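PDB 2X3H: K5 lyase from Enterobacteria phage k1-5, which cleaves K5 polysaccharide, a glycosaminoglycan, by a lyase reaction, probably as a tail spike that opens the bacterial capsule to the phage. Local coordinates for residues K289-V294 with G320-G325; T351-I356 with A364-S369. All coordinates share one frame; numbering follows the deposited sequence.

Contact 1 (K289-V294 with G320-G325); sequences KYAAVV and GVTVEG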
# COMPACT_ATOMS: atom_id res chain seq x y z
N LYS A 289 0.21 20.81 -12.37
CA LYS A 289 1.00 22.03 -12.55
C LYS A 289 1.72 22.47 -11.28
O LYS A 289 2.53 23.39 -11.33
CB LYS A 289 0.13 23.17 -13.08
CG LYS A 289 -0.15 23.12 -14.57
CD LYS A 289 -1.33 22.25 -14.91
CE LYS A 289 -1.98 22.70 -16.22
NZ LYS A 289 -1.00 22.87 -17.32
N TYR A 290 1.44 21.81 -10.15
CA TYR A 290 2.13 22.15 -8.91
C TYR A 290 2.42 20.96 -8.01
O TYR A 290 3.56 20.77 -7.60
CB TYR A 290 1.37 23.22 -8.12
CG TYR A 290 2.17 23.76 -6.94
CD1 TYR A 290 3.09 24.78 -7.12
CD2 TYR A 290 2.03 23.21 -5.67
CE1 TYR A 290 3.83 25.26 -6.05
CE2 TYR A 290 2.76 23.69 -4.59
CZ TYR A 290 3.66 24.72 -4.79
OH TYR A 290 4.40 25.22 -3.73
N ALA A 291 1.40 20.16 -7.70
CA ALA A 291 1.61 19.00 -6.83
C ALA A 291 0.58 17.91 -7.10
O ALA A 291 -0.54 18.20 -7.52
CB ALA A 291 1.55 19.41 -5.39
N ALA A 292 0.96 16.66 -6.86
CA ALA A 292 -0.03 15.58 -6.91
C ALA A 292 -0.98 15.69 -5.72
O ALA A 292 -2.20 15.69 -5.89
CB ALA A 292 0.64 14.20 -6.94
N VAL A 293 -0.41 15.80 -4.52
CA VAL A 293 -1.20 15.76 -3.29
C VAL A 293 -0.77 16.86 -2.36
O VAL A 293 0.42 17.01 -2.05
CB VAL A 293 -0.99 14.40 -2.56
CG1 VAL A 293 -1.65 14.42 -1.18
CG2 VAL A 293 -1.53 13.25 -3.40
N VAL A 294 -1.74 17.65 -1.90
CA VAL A 294 -1.50 18.65 -0.85
C VAL A 294 -2.15 18.07 0.40
O VAL A 294 -3.39 18.06 0.52
CB VAL A 294 -2.12 20.02 -1.23
CG1 VAL A 294 -1.98 21.00 -0.08
CG2 VAL A 294 -1.48 20.59 -2.52
N GLY A 320 5.74 16.31 -5.54
CA GLY A 320 5.03 15.04 -5.36
C GLY A 320 3.93 15.27 -4.34
O GLY A 320 2.76 15.49 -4.72
N VAL A 321 4.31 15.27 -3.06
CA VAL A 321 3.37 15.53 -1.96
C VAL A 321 3.90 16.67 -1.08
O VAL A 321 5.09 16.72 -0.79
CB VAL A 321 3.14 14.26 -1.09
CG1 VAL A 321 2.15 14.54 0.04
CG2 VAL A 321 2.67 13.09 -1.94
N THR A 322 3.02 17.58 -0.68
CA THR A 322 3.39 18.59 0.30
C THR A 322 2.59 18.31 1.57
O THR A 322 1.48 17.77 1.52
CB THR A 322 3.12 20.03 -0.19
OG1 THR A 322 1.73 20.33 -0.09
CG2 THR A 322 3.61 20.20 -1.64
N VAL A 323 3.17 18.64 2.71
CA VAL A 323 2.46 18.45 3.97
C VAL A 323 2.84 19.55 4.93
O VAL A 323 4.03 19.89 5.06
CB VAL A 323 2.72 17.05 4.58
CG1 VAL A 323 4.23 16.84 4.79
CG2 VAL A 323 1.95 16.85 5.89
N GLU A 324 1.83 20.11 5.61
CA GLU A 324 2.07 21.19 6.57
C GLU A 324 1.78 20.77 8.02
O GLU A 324 2.25 21.41 8.98
CB GLU A 324 1.20 22.39 6.22
CG GLU A 324 1.59 23.66 6.95
CD GLU A 324 1.02 24.90 6.28
OE1 GLU A 324 0.25 24.76 5.29
OE2 GLU A 324 1.36 26.02 6.74
N GLY A 325 1.01 19.70 8.18
CA GLY A 325 0.53 19.27 9.49
C GLY A 325 1.42 18.25 10.18
O GLY A 325 2.64 18.26 10.02
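Val-293 and Val-294 run alongside Val-321 and Thr-322 as a short parallel beta ladder, joining the equivalent strands of two successive coils of a parallel beta-helix. Both segments turn a corner just before the ladder, at Ala-292 and at Gly-320, and the backbone bonds begin there. Gly-320 O accepts two N-H groups. The bond from Val-293 N to Gly-320 O, 3.2 Å, is sound, with 160° at the hydrogen; the one from Ala-292 N is weak, bent to 127°. A corner carbonyl is therefore gripped by consecutive amides. The return bond runs from Thr-322 N to Val-293 O at 3.0 Å, and the same oxygen also receives a CA-H contact from Val-321 CA.

The apolar packing follows the register. Val-293 and Val-321 stand side by side and point the same way, Val-293 CB lying 3.9 Å from Val-321 CG2 and the two CG1 methyls 4.0 Å apart. This pair faces the inside of the coil, where Ile-303 and Val-306 cover Val-293 and Ile-330 and Val-333 cover Val-321. Ala-292 turns its methyl to the same strand as Val-293, meeting Val-306 and Val-308.

On the other face Val-294 and Thr-322 are likewise paired, and Thr-322 is the most heavily covered residue here. Ahead of the corner, Tyr-290 gives its backbone oxygen to His-319 ND1 and meets that imidazole ring with its own. The first torsion of Thr-322 tucks its hydroxyl in against the main chain, on the side of the neighbouring coil (chi1 78°): Thr-322 OG1 comes to 3.7 Å from Val-294 CA and 3.8 Å from Val-294 CG1, a van der Waals contact.

Contact 2 (T351-I356 with A364-S369); sequences TIARFI and ASVFPS
The ring of Phe-355 meets Ala-364 at its edge: Ala-364 CB lies near the ring plane, 4.1 Å from Phe-355 CZ. The CB of Phe-355 leaves the strand across the line to the other segment, but the ring's far end comes nearer. From neighbouring coils, Val-323 CG1 stands off one side of the ring plane, outside the rim, 3.5 Å from Phe-355 CD2, and Phe-378 meets the ring with the planes about 30° apart. The second flat group is the peptide joining Phe-367 to Pro-368. Ile-352 sets its CD1 methyl over the face of this group, 3.4 Å from Phe-367 O and 3.5 Å from Pro-368 N, and also brushes the proline ring at CB.

The rest is purely apolar packing. An extended Ile-352 side chain, with CG1 anti to the backbone N (chi1 -166°), runs antiparallel alongside Val-366. Its CD1 touches Val-366 CB at 3.8 Å while its branch CG2 meets Val-366 CG2 at 3.9 Å, so both branches press on the same side of the valine. Ala-353 fills in more loosely between the two ends, 4.4 Å from CB to Ala-364 CB. Pro-368, at the centre of an inverse gamma turn, closes this row.

These are two sides of one coil of the parallel beta-helix, seen across its hydrophobic interior: the axes of the short strands 353-355 and 364-369 approach to 9.4 Å, at 145°, and side-chain packing, partly on that peptide, joins them. Val-333 and Met-335 of strand 329-336 on one side, with Val-387 and Val-389 of strand 386-389 on the other, continue the core. Phe-367 instead points away from it, its ring edge-to-face with Tyr-363 of a second subunit.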
# COMPACT_ATOMS: atom_id res chain seq x y z
N THR A 351 10.58 18.56 -6.26
CA THR A 351 10.55 18.26 -4.83
C THR A 351 9.56 17.12 -4.62
O THR A 351 8.36 17.33 -4.76
CB THR A 351 10.07 19.49 -4.02
OG1 THR A 351 10.93 20.61 -4.27
CG2 THR A 351 10.07 19.19 -2.52
N ILE A 352 10.03 15.91 -4.31
CA ILE A 352 9.09 14.79 -4.19
C ILE A 352 8.28 14.83 -2.88
O ILE A 352 7.13 14.37 -2.83
CB ILE A 352 9.79 13.41 -4.41
CG1 ILE A 352 8.78 12.28 -4.61
CG2 ILE A 352 10.74 13.07 -3.26
CD1 ILE A 352 9.37 11.05 -5.26
N ALA A 353 8.89 15.38 -1.83
CA ALA A 353 8.20 15.57 -0.56
C ALA A 353 8.65 16.89 0.04
O ALA A 353 9.86 17.12 0.20
CB ALA A 353 8.52 14.41 0.40
N ARG A 354 7.69 17.75 0.36
CA ARG A 354 7.97 19.07 0.91
C ARG A 354 7.29 19.21 2.26
O ARG A 354 6.08 19.04 2.35
CB ARG A 354 7.48 20.17 -0.05
CG ARG A 354 7.68 21.58 0.48
CD ARG A 354 7.30 22.62 -0.59
NE ARG A 354 7.50 23.99 -0.12
CZ ARG A 354 7.39 25.06 -0.89
NH1 ARG A 354 7.09 24.94 -2.19
NH2 ARG A 354 7.58 26.27 -0.37
N PHE A 355 8.08 19.50 3.29
CA PHE A 355 7.58 19.60 4.65
C PHE A 355 7.53 21.07 4.99
O PHE A 355 8.55 21.72 5.25
CB PHE A 355 8.46 18.78 5.60
CG PHE A 355 8.49 17.31 5.24
CD1 PHE A 355 9.40 16.83 4.32
CD2 PHE A 355 7.57 16.42 5.79
CE1 PHE A 355 9.39 15.47 3.96
CE2 PHE A 355 7.56 15.08 5.44
CZ PHE A 355 8.48 14.61 4.52
N ILE A 356 6.31 21.59 4.96
CA ILE A 356 6.06 23.03 5.00
C ILE A 356 5.97 23.56 6.41
O ILE A 356 5.30 22.98 7.26
CB ILE A 356 4.72 23.36 4.31
CG1 ILE A 356 4.74 22.93 2.84
CG2 ILE A 356 4.37 24.84 4.47
CD1 ILE A 356 3.39 23.05 2.15
N ALA A 364 7.36 9.78 5.04
CA ALA A 364 7.13 9.65 3.59
C ALA A 364 8.05 8.59 3.02
O ALA A 364 9.23 8.57 3.34
CB ALA A 364 7.39 10.99 2.89
N SER A 365 7.51 7.72 2.17
CA SER A 365 8.37 6.79 1.41
C SER A 365 8.26 7.15 -0.06
O SER A 365 7.15 7.23 -0.61
CB SER A 365 8.00 5.33 1.68
OG SER A 365 6.64 5.06 1.38
N VAL A 366 9.41 7.36 -0.69
CA VAL A 366 9.44 8.04 -1.98
C VAL A 366 10.40 7.41 -2.99
O VAL A 366 11.41 6.81 -2.61
CB VAL A 366 9.78 9.53 -1.81
CG1 VAL A 366 8.75 10.21 -0.88
CG2 VAL A 366 11.19 9.69 -1.28
N PHE A 367 10.07 7.62 -4.27
CA PHE A 367 10.83 7.08 -5.40
C PHE A 367 11.04 8.24 -6.39
O PHE A 367 10.21 8.44 -7.29
CB PHE A 367 10.00 5.98 -6.09
CG PHE A 367 9.70 4.80 -5.21
CD1 PHE A 367 8.57 4.80 -4.41
CD2 PHE A 367 10.55 3.71 -5.17
CE1 PHE A 367 8.28 3.70 -3.58
CE2 PHE A 367 10.28 2.62 -4.37
CZ PHE A 367 9.16 2.60 -3.57
N PRO A 368 12.11 9.03 -6.22
CA PRO A 368 12.45 10.14 -7.13
C PRO A 368 13.09 9.62 -8.43
O PRO A 368 14.30 9.76 -8.64
CB PRO A 368 13.42 11.00 -6.30
CG PRO A 368 14.12 9.97 -5.42
CD PRO A 368 13.04 8.95 -5.07
N SER A 369 12.26 9.01 -9.26
CA SER A 369 12.72 8.42 -10.53
C SER A 369 12.84 9.49 -11.62
O SER A 369 12.12 9.48 -12.62
CB SER A 369 11.76 7.30 -10.95
OG SER A 369 11.69 6.32 -9.91

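Overall arrangement
From the N terminus the chain reaches 289-294 midway along the beta-helix, makes one coil through strand 302-309, and returns at 320-325, where contact 1 closes a loop of 25 residues. It then passes through strand 329-336 to 351-356, and a short turn brings it to 364-369, closing contact 2 with seven residues between. The two loops follow in series, neither nesting nor crossing. Contact 1 ties coil to coil, whereas contact 2 fills the inside of a coil. They meet in the sheet shared by strands 321-323 and 349-355, with probable hydrogen bonds from Ile-356 N to Val-323 O and from Gly-320 N to Thr-351 O.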